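Local coordinates for protein putative Acetyltransferase (Pyrococcus horikoshii, PDB 3DDD) that is a GNAT-family protein that binds coenzyme A and probably transfers an acyl group from acyl-coenzyme A to an acceptor that is not known, at residues 120-131 with 263-274; 57-66 with 76-84. One frame throughout, in Å; residues are numbered along the deposited sequence.

In the fold
Both contacts reach the same run of paired strands, and contact 2 closes before contact 1 opens along the chain. Contact 2 (57-66 with 76-84) is local: it joins helix 47-60 and the hairpin of strands 65-70 and 73-82. Contact 1 (120-131 with 263-274) ties strand 121-126 to strand 258-267, and so joins the cofactor-binding GNAT part to the C-terminal part. Strand 86-94 lies between them, antiparallel to 73-82 and parallel to 121-126. The centres of the two contacts are about 16 Å apart, and their nearest atoms about 5 Å. Gln-129 and, weakly, Ser-127 of contact 1 help Val-94, Arg-100, Gly-102, Gly-104, Thr-105 and Lys-136 bind coenzyme A.

Contact 1 (120-131 with 263-274); sequences DTIRLDASSQGY and CMRMRLGSKIEE. With COA (coenzyme A), chain B; EDO (1,2-ethanediol), chain E.
Ile-122, Leu-124 and Ala-126 pair with Leu-268, Met-266 and Met-264 as antiparallel strands. This pairing carries the GNAT strand 121-126 onto strand 258-267. Each of the three pairs is joined by two backbone hydrogen bonds, such as Leu-268 N to Ile-122 O at 2.8 Å. Past Ala-126 the chain reaches the coenzyme A pocket, where Gln-129 OE1 accepts from N8P of the cofactor at 3.2 Å.

Arg-123, Asp-125, Arg-265 and Arg-267 share one face; Glu-274 comes from the loop beyond. Arg-265 grips Asp-125 side-on: NE reaches OD1 at 3.0 Å, nearly straight at 173°, and NH2 takes the syn lone pair of OD2. Thr-145 also bonds OD1, and the C-terminal carboxylate of Gly-288 is a second partner of NH2. A bend at chi3 (82°) turns the Arg-123 guanidinium toward Glu-274, and NH2 meets OE1 from above the carboxylate plane. Glu-142 also bridges this NH2, and Tyr-143 bonds Glu-274 OE2.

The other face is apolar. Leu-124 CD1 lies 3.9 Å from CB of selenomethionine Met-266, side by side. Met-266 crosses Tyr-131 at about a right angle. This is a Met-aromatic contact: SE sits obliquely 4.5 Å from the ring centroid, and Met-266 CE is 3.5 Å from Tyr-131 CE1.

Contact 2 (57-66 with 76-84); sequences SLEVQPDGCL and GMGCIFFYN
Gln-61 reaches across to the backbone of Phe-82, just where helix 47-60 gives way to the beta hairpin of strands 65-70 and 73-82 in the GNAT fold. Its OE1 accepts from Phe-82 N at 3.0 Å, in a nearly straight bond (168°). The donor stands above the amide carbonyl plane. The amide is almost perpendicular to the Phe-82 ring and meets it at the edge. Gln-61 CB also packs 3.6 Å from Phe-81 CD1.

The Phe-81 ring lies against the end of the helix. Val-60 CG1 is 3.9 Å from Phe-81 CD1; the two side chains cross at about a right angle. Ser-57 O lies at the ring edge, 3.6 Å from Phe-81 CE1.

Beyond the helix end the strands pair. Gly-64 O accepts from Ile-80 N, and Leu-66 and Gly-78 exchange two backbone bonds. Cys-65 and Cys-79 form a non-hydrogen-bonded pair on one face, where Cys-65 CB is 3.8 Å from Cys-79 SG.

Around these groups, helix 103-118 packs on Leu-66, Ile-80 and Phe-82, while Lys-287 makes a cation-pi contact with Phe-81. A type I turn from Gln-61 to Gly-64 leads from helix to strand. Within it the bend at chi2 (69°) folds the Gln-61 amide back, and NE2 donates in the amide plane to Asp-63 OD1 at 2.9 Å.

Contact 1 (120-131 with 263-274)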
loop_
_atom_site.group_PDB
_atom_site.type_symbol
_atom_site.label_atom_id
_atom_site.label_comp_id
_atom_site.label_asym_id
_atom_site.label_seq_id
_atom_site.Cartn_x
_atom_site.Cartn_y
_atom_site.Cartn_z
ATOM N N ASP A 120 -9.667 -14.364 -7.355
ATOM C CA ASP A 120 -8.774 -15.493 -7.589
ATOM C C ASP A 120 -7.281 -15.184 -7.466
ATOM O O ASP A 120 -6.438 -16.081 -7.541
ATOM C CB ASP A 120 -9.072 -16.100 -8.963
ATOM C CG ASP A 120 -10.466 -16.735 -9.031
ATOM O OD1 ASP A 120 -11.031 -17.157 -7.987
ATOM O OD2 ASP A 120 -10.996 -16.799 -10.144
ATOM N N THR A 121 -6.943 -13.934 -7.257
ATOM C CA THR A 121 -5.560 -13.580 -7.000
ATOM C C THR A 121 -5.487 -12.661 -5.804
ATOM O O THR A 121 -6.243 -11.711 -5.705
ATOM C CB THR A 121 -4.928 -12.956 -8.223
ATOM O OG1 THR A 121 -4.873 -13.972 -9.221
ATOM C CG2 THR A 121 -3.487 -12.435 -7.915
ATOM N N ILE A 122 -4.590 -12.980 -4.875
ATOM C CA ILE A 122 -4.318 -12.106 -3.742
ATOM C C ILE A 122 -2.832 -11.806 -3.750
ATOM O O ILE A 122 -2.014 -12.698 -3.909
ATOM C CB ILE A 122 -4.796 -12.725 -2.393
ATOM C CG1 ILE A 122 -6.333 -12.789 -2.355
ATOM C CG2 ILE A 122 -4.307 -11.910 -1.215
ATOM C CD1 ILE A 122 -6.891 -13.713 -1.301
ATOM N N ARG A 123 -2.497 -10.534 -3.583
ATOM C CA ARG A 123 -1.112 -10.109 -3.570
ATOM C C ARG A 123 -0.802 -9.228 -2.362
ATOM O O ARG A 123 -1.690 -8.734 -1.671
ATOM C CB ARG A 123 -0.776 -9.381 -4.871
ATOM C CG ARG A 123 -0.922 -10.268 -6.077
ATOM C CD ARG A 123 -1.008 -9.500 -7.340
ATOM N NE ARG A 123 0.290 -9.094 -7.871
ATOM C CZ ARG A 123 0.475 -8.032 -8.649
ATOM N NH1 ARG A 123 -0.539 -7.207 -8.948
ATOM N NH2 ARG A 123 1.696 -7.756 -9.081
ATOM N N LEU A 124 0.485 -9.049 -2.128
ATOM C CA LEU A 124 0.971 -8.273 -1.001
ATOM C C LEU A 124 2.446 -7.949 -1.176
ATOM O O LEU A 124 3.132 -8.558 -1.985
ATOM C CB LEU A 124 0.766 -9.037 0.313
ATOM C CG LEU A 124 1.375 -10.439 0.422
ATOM C CD1 LEU A 124 2.889 -10.397 0.740
ATOM C CD2 LEU A 124 0.637 -11.228 1.449
ATOM N N ASP A 125 2.910 -7.000 -0.376
ATOM C CA ASP A 125 4.315 -6.613 -0.283
ATOM C C ASP A 125 4.860 -6.950 1.085
ATOM O O ASP A 125 4.531 -6.294 2.078
ATOM C CB ASP A 125 4.453 -5.139 -0.586
ATOM C CG ASP A 125 4.200 -4.853 -2.038
ATOM O OD1 ASP A 125 5.039 -5.293 -2.850
ATOM O OD2 ASP A 125 3.170 -4.206 -2.371
ATOM N N ALA A 126 5.679 -8.001 1.100
ATOM C CA ALA A 126 6.211 -8.646 2.309
ATOM C C ALA A 126 7.505 -8.069 2.862
ATOM O O ALA A 126 8.532 -8.079 2.178
ATOM C CB ALA A 126 6.483 -10.167 1.989
ATOM N N SER A 127 7.486 -7.683 4.140
ATOM C CA SER A 127 8.695 -7.353 4.897
ATOM C C SER A 127 9.426 -8.628 5.302
ATOM O O SER A 127 8.943 -9.727 5.030
ATOM C CB SER A 127 8.320 -6.559 6.146
ATOM O OG SER A 127 7.672 -7.392 7.118
ATOM N N SER A 128 10.584 -8.493 5.952
ATOM C CA SER A 128 11.335 -9.655 6.459
ATOM C C SER A 128 10.602 -10.433 7.536
ATOM O O SER A 128 10.756 -11.638 7.608
ATOM C CB SER A 128 12.668 -9.232 7.070
ATOM O OG SER A 128 13.476 -8.653 6.093
ATOM N N GLN A 129 9.860 -9.743 8.406
ATOM C CA GLN A 129 9.123 -10.434 9.444
ATOM C C GLN A 129 7.911 -11.163 8.875
ATOM O O GLN A 129 7.590 -12.269 9.313
ATOM C CB GLN A 129 8.720 -9.475 10.570
ATOM C CG GLN A 129 9.888 -9.017 11.434
ATOM C CD GLN A 129 9.504 -8.045 12.540
ATOM O OE1 GLN A 129 8.340 -7.908 12.906
ATOM N NE2 GLN A 129 10.500 -7.373 13.091
ATOM N N GLY A 130 7.240 -10.565 7.897
ATOM C CA GLY A 130 6.034 -11.169 7.328
ATOM C C GLY A 130 6.293 -12.346 6.402
ATOM O O GLY A 130 5.517 -13.300 6.357
ATOM N N TYR A 131 7.396 -12.277 5.663
ATOM C CA TYR A 131 7.685 -13.197 4.568
ATOM C C TYR A 131 7.385 -14.647 4.922
ATOM O O TYR A 131 6.721 -15.357 4.150
ATOM C CB TYR A 131 9.149 -13.023 4.114
ATOM C CG TYR A 131 9.507 -13.836 2.887
ATOM C CD1 TYR A 131 9.277 -13.328 1.625
ATOM C CD2 TYR A 131 10.070 -15.097 2.999
ATOM C CE1 TYR A 131 9.568 -14.047 0.512
ATOM C CE2 TYR A 131 10.362 -15.861 1.860
ATOM C CZ TYR A 131 10.104 -15.318 0.622
ATOM O OH TYR A 131 10.392 -15.996 -0.536
ATOM N N CYS A 263 10.576 -4.654 0.159
ATOM C CA CYS A 263 9.692 -5.776 0.345
ATOM C C CYS A 263 9.772 -6.672 -0.851
ATOM O O CYS A 263 10.276 -6.294 -1.905
ATOM C CB CYS A 263 8.254 -5.316 0.466
ATOM S SG CYS A 263 7.965 -4.388 1.974
HETATM N N MSE A 264 9.238 -7.864 -0.675
HETATM C CA MSE A 264 9.091 -8.769 -1.757
HETATM C C MSE A 264 7.598 -8.778 -2.024
HETATM O O MSE A 264 6.795 -9.007 -1.125
HETATM C CB MSE A 264 9.653 -10.136 -1.370
HETATM C CG MSE A 264 9.416 -11.225 -2.392
HETATM SE SE MSE A 264 10.310 -10.926 -4.071
HETATM C CE MSE A 264 12.132 -11.488 -3.564
ATOM N N ARG A 265 7.233 -8.465 -3.256
ATOM C CA ARG A 265 5.870 -8.575 -3.673
ATOM C C ARG A 265 5.641 -10.061 -3.856
ATOM O O ARG A 265 6.525 -10.765 -4.278
ATOM C CB ARG A 265 5.630 -7.780 -4.950
ATOM C CG ARG A 265 4.234 -7.803 -5.504
ATOM C CD ARG A 265 4.039 -6.593 -6.447
ATOM N NE ARG A 265 3.854 -5.372 -5.656
ATOM C CZ ARG A 265 3.292 -4.248 -6.081
ATOM N NH1 ARG A 265 2.860 -4.137 -7.334
ATOM N NH2 ARG A 265 3.131 -3.234 -5.223
HETATM N N MSE A 266 4.463 -10.532 -3.465
HETATM C CA MSE A 266 4.134 -11.959 -3.505
HETATM C C MSE A 266 2.699 -12.159 -3.969
HETATM O O MSE A 266 1.886 -11.241 -3.892
HETATM C CB MSE A 266 4.298 -12.566 -2.114
HETATM C CG MSE A 266 5.673 -12.407 -1.501
HETATM SE SE MSE A 266 5.809 -13.246 0.217
HETATM C CE MSE A 266 6.325 -15.019 -0.357
ATOM N N ARG A 267 2.398 -13.367 -4.425
ATOM C CA ARG A 267 1.114 -13.680 -5.054
ATOM C C ARG A 267 0.595 -15.060 -4.681
ATOM O O ARG A 267 1.327 -16.061 -4.687
ATOM C CB ARG A 267 1.230 -13.564 -6.585
ATOM C CG ARG A 267 -0.054 -13.874 -7.334
ATOM C CD ARG A 267 0.150 -13.831 -8.824
ATOM N NE ARG A 267 0.757 -15.074 -9.304
ATOM C CZ ARG A 267 2.039 -15.235 -9.589
ATOM N NH1 ARG A 267 2.891 -14.233 -9.521
ATOM N NH2 ARG A 267 2.465 -16.411 -10.006
ATOM N N LEU A 268 -0.702 -15.104 -4.392
ATOM C CA LEU A 268 -1.423 -16.355 -4.285
ATOM C C LEU A 268 -2.522 -16.360 -5.349
ATOM O O LEU A 268 -3.464 -15.564 -5.311
ATOM C CB LEU A 268 -1.990 -16.573 -2.888
ATOM C CG LEU A 268 -2.773 -17.881 -2.702
ATOM C CD1 LEU A 268 -1.920 -19.149 -2.981
ATOM C CD2 LEU A 268 -3.386 -17.928 -1.324
ATOM N N GLY A 269 -2.387 -17.274 -6.304
ATOM C CA GLY A 269 -3.291 -17.352 -7.423
ATOM C C GLY A 269 -2.594 -17.020 -8.733
ATOM O O GLY A 269 -1.360 -16.995 -8.808
ATOM N N SER A 270 -3.403 -16.742 -9.750
ATOM C CA SER A 270 -2.916 -16.530 -11.114
ATOM C C SER A 270 -2.377 -15.118 -11.311
ATOM O O SER A 270 -2.904 -14.152 -10.756
ATOM C CB SER A 270 -4.021 -16.852 -12.152
ATOM O OG SER A 270 -5.296 -16.420 -11.679
ATOM N N LYS A 271 -1.288 -15.034 -12.074
ATOM C CA LYS A 271 -0.674 -13.773 -12.468
ATOM C C LYS A 271 -1.686 -12.827 -13.091
ATOM O O LYS A 271 -2.547 -13.232 -13.884
ATOM C CB LYS A 271 0.444 -13.999 -13.489
ATOM C CG LYS A 271 1.688 -14.666 -12.946
ATOM C CD LYS A 271 2.855 -14.598 -13.935
ATOM C CE LYS A 271 3.968 -15.578 -13.533
ATOM N NZ LYS A 271 5.343 -15.008 -13.763
ATOM N N ILE A 272 -1.552 -11.572 -12.706
ATOM C CA ILE A 272 -2.317 -10.471 -13.241
ATOM C C ILE A 272 -1.475 -9.821 -14.330
ATOM O O ILE A 272 -0.312 -9.532 -14.113
ATOM C CB ILE A 272 -2.614 -9.412 -12.117
ATOM C CG1 ILE A 272 -3.596 -9.985 -11.069
ATOM C CG2 ILE A 272 -3.117 -8.095 -12.722
ATOM C CD1 ILE A 272 -4.822 -10.710 -11.662
ATOM N N GLU A 273 -2.066 -9.603 -15.500
ATOM C CA GLU A 273 -1.418 -8.859 -16.575
ATOM C C GLU A 273 -1.197 -7.404 -16.106
ATOM O O GLU A 273 -2.147 -6.690 -15.890
ATOM C CB GLU A 273 -2.295 -8.921 -17.844
ATOM C CG GLU A 273 -1.622 -8.416 -19.148
ATOM C CD GLU A 273 -2.574 -8.368 -20.378
ATOM O OE1 GLU A 273 -3.696 -8.945 -20.327
ATOM O OE2 GLU A 273 -2.182 -7.753 -21.407
ATOM N N GLU A 274 0.052 -7.005 -15.902
ATOM C CA GLU A 274 0.393 -5.636 -15.526
ATOM C C GLU A 274 1.465 -5.100 -16.467
ATOM O O GLU A 274 2.159 -5.868 -17.100
ATOM C CB GLU A 274 0.865 -5.570 -14.061
ATOM C CG GLU A 274 2.112 -6.378 -13.745
ATOM C CD GLU A 274 2.482 -6.361 -12.269
ATOM O OE1 GLU A 274 1.782 -5.702 -11.459
ATOM O OE2 GLU A 274 3.491 -7.006 -11.917
HETATM N N1A COA B . 11.392 -12.622 12.142
HETATM C C2A COA B . 11.247 -13.552 11.143
HETATM N N3A COA B . 10.022 -14.155 10.947
HETATM C C4A COA B . 8.983 -13.808 11.763
HETATM C C5A COA B . 9.104 -12.865 12.758
HETATM C C6A COA B . 10.331 -12.276 12.947
HETATM N N6A COA B . 10.503 -11.647 14.089
HETATM N N7A COA B . 7.924 -12.713 13.405
HETATM C C8A COA B . 7.046 -13.539 12.799
HETATM N N9A COA B . 7.695 -14.210 11.785
HETATM C C1B COA B . 7.116 -15.095 10.759
HETATM C C2B COA B . 7.584 -16.530 10.970
HETATM O O2B COA B . 7.639 -17.261 9.781
HETATM C C3B COA B . 6.473 -17.079 11.823
HETATM O O3B COA B . 6.452 -18.465 11.763
HETATM P P3B COA B . 7.321 -19.366 12.771
HETATM O O7A COA B . 6.832 -20.806 12.669
HETATM O O8A COA B . 7.065 -18.865 14.163
HETATM O O9A COA B . 8.722 -19.397 12.259
HETATM C C4B COA B . 5.294 -16.432 11.141
HETATM O O4B COA B . 5.724 -15.105 10.940
HETATM C C5B COA B . 3.993 -16.480 11.911
HETATM O O5B COA B . 4.220 -16.066 13.216
HETATM P P1A COA B . 3.036 -15.340 13.996
HETATM O O1A COA B . 3.226 -15.566 15.472
HETATM O O2A COA B . 1.671 -15.795 13.553
HETATM O O3A COA B . 3.293 -13.824 13.542
HETATM P P2A COA B . 3.008 -12.567 14.500
HETATM O O4A COA B . 1.827 -12.656 15.399
HETATM O O5A COA B . 4.276 -12.237 15.269
HETATM O O6A COA B . 2.837 -11.372 13.418
HETATM C CBP COA B . 3.940 -9.836 11.773
HETATM C CCP COA B . 3.771 -11.257 12.359
HETATM C CDP COA B . 2.552 -9.203 11.675
HETATM C CEP COA B . 4.519 -10.013 10.361
HETATM C CAP COA B . 5.008 -8.944 12.441
HETATM O OAP COA B . 5.591 -9.522 13.564
HETATM C C9P COA B . 4.654 -7.502 12.730
HETATM O O9P COA B . 3.496 -7.068 13.312
HETATM N N8P COA B . 5.518 -6.565 12.411
HETATM C C7P COA B . 5.012 -5.398 11.744
HETATM C C6P COA B . 5.972 -4.847 10.728
HETATM C C5P COA B . 6.560 -5.912 9.868
HETATM O O5P COA B . 7.817 -5.941 9.843
HETATM N N4P COA B . 5.721 -6.762 9.208
HETATM C C3P COA B . 4.422 -6.473 8.555
HETATM C C2P COA B . 4.427 -6.117 7.038
HETATM S S1P COA B . 4.643 -7.454 5.796
HETATM C C1 EDO E . -7.377 -16.214 -3.929
HETATM O O1 EDO E . -8.444 -17.115 -4.216
HETATM C C2 EDO E . -6.105 -17.023 -3.752
HETATM O O2 EDO E . -5.872 -17.854 -4.894
#

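Contact 2 (57-66 with 76-84)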
loop_
_atom_site.group_PDB
_atom_site.type_symbol
_atom_site.label_atom_id
_atom_site.label_comp_id
_atom_site.label_asym_id
_atom_site.label_seq_id
_atom_site.Cartn_x
_atom_site.Cartn_y
_atom_site.Cartn_z
ATOM N N SER A 57 -7.781 4.258 4.411
ATOM C CA SER A 57 -7.891 2.809 4.225
ATOM C C SER A 57 -9.313 2.307 4.453
ATOM O O SER A 57 -9.842 1.576 3.630
ATOM C CB SER A 57 -6.902 2.082 5.143
ATOM O OG SER A 57 -5.568 2.461 4.802
ATOM N N LEU A 58 -9.938 2.712 5.551
ATOM C CA LEU A 58 -11.317 2.335 5.817
ATOM C C LEU A 58 -12.330 2.949 4.832
ATOM O O LEU A 58 -13.395 2.391 4.654
ATOM C CB LEU A 58 -11.726 2.644 7.271
ATOM C CG LEU A 58 -11.060 1.831 8.379
ATOM C CD1 LEU A 58 -11.580 2.227 9.771
ATOM C CD2 LEU A 58 -11.214 0.335 8.132
ATOM N N GLU A 59 -12.041 4.098 4.229
ATOM C CA GLU A 59 -12.856 4.576 3.112
ATOM C C GLU A 59 -12.709 3.673 1.873
ATOM O O GLU A 59 -13.665 3.418 1.163
ATOM C CB GLU A 59 -12.477 6.008 2.718
ATOM C CG GLU A 59 -13.297 7.058 3.404
ATOM C CD GLU A 59 -12.962 8.467 2.951
ATOM O OE1 GLU A 59 -12.473 8.659 1.800
ATOM O OE2 GLU A 59 -13.199 9.389 3.771
ATOM N N VAL A 60 -11.482 3.255 1.588
ATOM C CA VAL A 60 -11.211 2.370 0.461
ATOM C C VAL A 60 -11.896 1.008 0.686
ATOM O O VAL A 60 -12.515 0.451 -0.228
ATOM C CB VAL A 60 -9.680 2.273 0.220
ATOM C CG1 VAL A 60 -9.322 1.238 -0.825
ATOM C CG2 VAL A 60 -9.138 3.681 -0.194
ATOM N N GLN A 61 -11.828 0.482 1.901
ATOM C CA GLN A 61 -12.423 -0.825 2.181
ATOM C C GLN A 61 -13.035 -0.839 3.565
ATOM O O GLN A 61 -12.394 -1.232 4.539
ATOM C CB GLN A 61 -11.393 -1.937 2.002
ATOM C CG GLN A 61 -12.018 -3.341 1.818
ATOM C CD GLN A 61 -12.747 -3.510 0.489
ATOM O OE1 GLN A 61 -12.162 -3.346 -0.575
ATOM N NE2 GLN A 61 -14.027 -3.859 0.556
ATOM N N PRO A 62 -14.275 -0.324 3.678
ATOM C CA PRO A 62 -14.901 -0.187 5.008
ATOM C C PRO A 62 -14.960 -1.442 5.856
ATOM O O PRO A 62 -14.865 -1.360 7.088
ATOM C CB PRO A 62 -16.301 0.351 4.688
ATOM C CG PRO A 62 -16.113 1.110 3.379
ATOM C CD PRO A 62 -15.103 0.265 2.596
ATOM N N ASP A 63 -15.129 -2.582 5.204
ATOM C CA ASP A 63 -15.181 -3.889 5.849
ATOM C C ASP A 63 -13.887 -4.660 5.631
ATOM O O ASP A 63 -13.861 -5.891 5.613
ATOM C CB ASP A 63 -16.356 -4.714 5.304
ATOM C CG ASP A 63 -16.346 -4.850 3.764
ATOM O OD1 ASP A 63 -15.487 -4.252 3.074
ATOM O OD2 ASP A 63 -17.230 -5.551 3.234
ATOM N N GLY A 64 -12.791 -3.948 5.472
ATOM C CA GLY A 64 -11.543 -4.616 5.107
ATOM C C GLY A 64 -10.613 -4.894 6.251
ATOM O O GLY A 64 -9.618 -5.560 6.071
ATOM N N CYS A 65 -10.905 -4.357 7.427
ATOM C CA CYS A 65 -9.961 -4.443 8.516
ATOM C C CYS A 65 -10.445 -5.394 9.621
ATOM O O CYS A 65 -11.523 -5.228 10.189
ATOM C CB CYS A 65 -9.644 -3.053 9.045
ATOM S SG CYS A 65 -8.494 -3.098 10.449
ATOM N N LEU A 66 -9.631 -6.414 9.880
ATOM C CA LEU A 66 -9.838 -7.340 11.014
ATOM C C LEU A 66 -8.949 -6.942 12.186
ATOM O O LEU A 66 -7.777 -6.630 11.985
ATOM C CB LEU A 66 -9.571 -8.791 10.599
ATOM C CG LEU A 66 -10.567 -9.351 9.570
ATOM C CD1 LEU A 66 -10.306 -10.796 9.446
ATOM C CD2 LEU A 66 -12.032 -9.057 9.960
ATOM N N GLY A 76 -3.721 -6.911 17.601
ATOM C CA GLY A 76 -3.330 -7.242 16.224
ATOM C C GLY A 76 -4.360 -6.798 15.187
ATOM O O GLY A 76 -5.548 -6.696 15.479
HETATM N N MSE A 77 -3.883 -6.548 13.969
HETATM C CA MSE A 77 -4.711 -6.073 12.891
HETATM C C MSE A 77 -4.189 -6.484 11.554
HETATM O O MSE A 77 -2.998 -6.819 11.404
HETATM C CB MSE A 77 -4.755 -4.545 12.908
HETATM C CG MSE A 77 -3.459 -3.891 12.525
HETATM SE SE MSE A 77 -3.695 -1.941 12.590
HETATM C CE MSE A 77 -4.612 -1.710 10.914
ATOM N N GLY A 78 -5.064 -6.371 10.560
ATOM C CA GLY A 78 -4.681 -6.533 9.150
ATOM C C GLY A 78 -5.805 -6.122 8.228
ATOM O O GLY A 78 -6.960 -6.031 8.669
ATOM N N CYS A 79 -5.473 -5.880 6.949
ATOM C CA CYS A 79 -6.451 -5.407 5.971
ATOM C C CYS A 79 -6.374 -6.059 4.635
ATOM O O CYS A 79 -5.313 -6.479 4.193
ATOM C CB CYS A 79 -6.296 -3.932 5.687
ATOM S SG CYS A 79 -6.403 -2.905 7.093
ATOM N N ILE A 80 -7.540 -6.145 4.005
ATOM C CA ILE A 80 -7.661 -6.615 2.629
ATOM C C ILE A 80 -8.356 -5.490 1.841
ATOM O O ILE A 80 -9.270 -4.829 2.354
ATOM C CB ILE A 80 -8.376 -8.000 2.537
ATOM C CG1 ILE A 80 -8.259 -8.550 1.125
ATOM C CG2 ILE A 80 -9.835 -7.967 3.014
ATOM C CD1 ILE A 80 -8.560 -9.957 1.015
ATOM N N PHE A 81 -7.827 -5.201 0.660
ATOM C CA PHE A 81 -8.368 -4.185 -0.235
ATOM C C PHE A 81 -8.692 -4.849 -1.574
ATOM O O PHE A 81 -7.817 -5.415 -2.212
ATOM C CB PHE A 81 -7.371 -3.020 -0.407
ATOM C CG PHE A 81 -6.963 -2.382 0.901
ATOM C CD1 PHE A 81 -7.802 -1.494 1.541
ATOM C CD2 PHE A 81 -5.752 -2.701 1.504
ATOM C CE1 PHE A 81 -7.444 -0.932 2.760
ATOM C CE2 PHE A 81 -5.378 -2.132 2.694
ATOM C CZ PHE A 81 -6.212 -1.249 3.328
ATOM N N PHE A 82 -9.962 -4.797 -1.963
ATOM C CA PHE A 82 -10.439 -5.420 -3.206
ATOM C C PHE A 82 -10.473 -4.518 -4.417
ATOM O O PHE A 82 -10.976 -3.399 -4.370
ATOM C CB PHE A 82 -11.852 -5.975 -3.021
ATOM C CG PHE A 82 -11.892 -7.170 -2.157
ATOM C CD1 PHE A 82 -11.526 -8.394 -2.658
ATOM C CD2 PHE A 82 -12.232 -7.050 -0.819
ATOM C CE1 PHE A 82 -11.513 -9.502 -1.836
ATOM C CE2 PHE A 82 -12.231 -8.126 -0.002
ATOM C CZ PHE A 82 -11.878 -9.363 -0.501
ATOM N N TYR A 83 -9.935 -5.032 -5.503
ATOM C CA TYR A 83 -10.145 -4.468 -6.832
ATOM C C TYR A 83 -10.955 -5.513 -7.648
ATOM O O TYR A 83 -11.611 -6.404 -7.065
ATOM C CB TYR A 83 -8.791 -4.111 -7.448
ATOM C CG TYR A 83 -7.926 -3.363 -6.488
ATOM C CD1 TYR A 83 -8.300 -2.107 -6.035
ATOM C CD2 TYR A 83 -6.755 -3.929 -5.974
ATOM C CE1 TYR A 83 -7.533 -1.422 -5.131
ATOM C CE2 TYR A 83 -5.960 -3.240 -5.071
ATOM C CZ TYR A 83 -6.357 -1.988 -4.645
ATOM O OH TYR A 83 -5.596 -1.306 -3.737
ATOM N N ASN A 84 -10.913 -5.438 -8.968
ATOM C CA ASN A 84 -11.827 -6.253 -9.784
ATOM C C ASN A 84 -11.355 -7.683 -9.901
ATOM O O ASN A 84 -12.156 -8.601 -9.898
ATOM C CB ASN A 84 -12.005 -5.659 -11.191
ATOM C CG ASN A 84 -12.575 -4.243 -11.174
ATOM O OD1 ASN A 84 -13.103 -3.792 -10.169
ATOM N ND2 ASN A 84 -12.470 -3.543 -12.296
#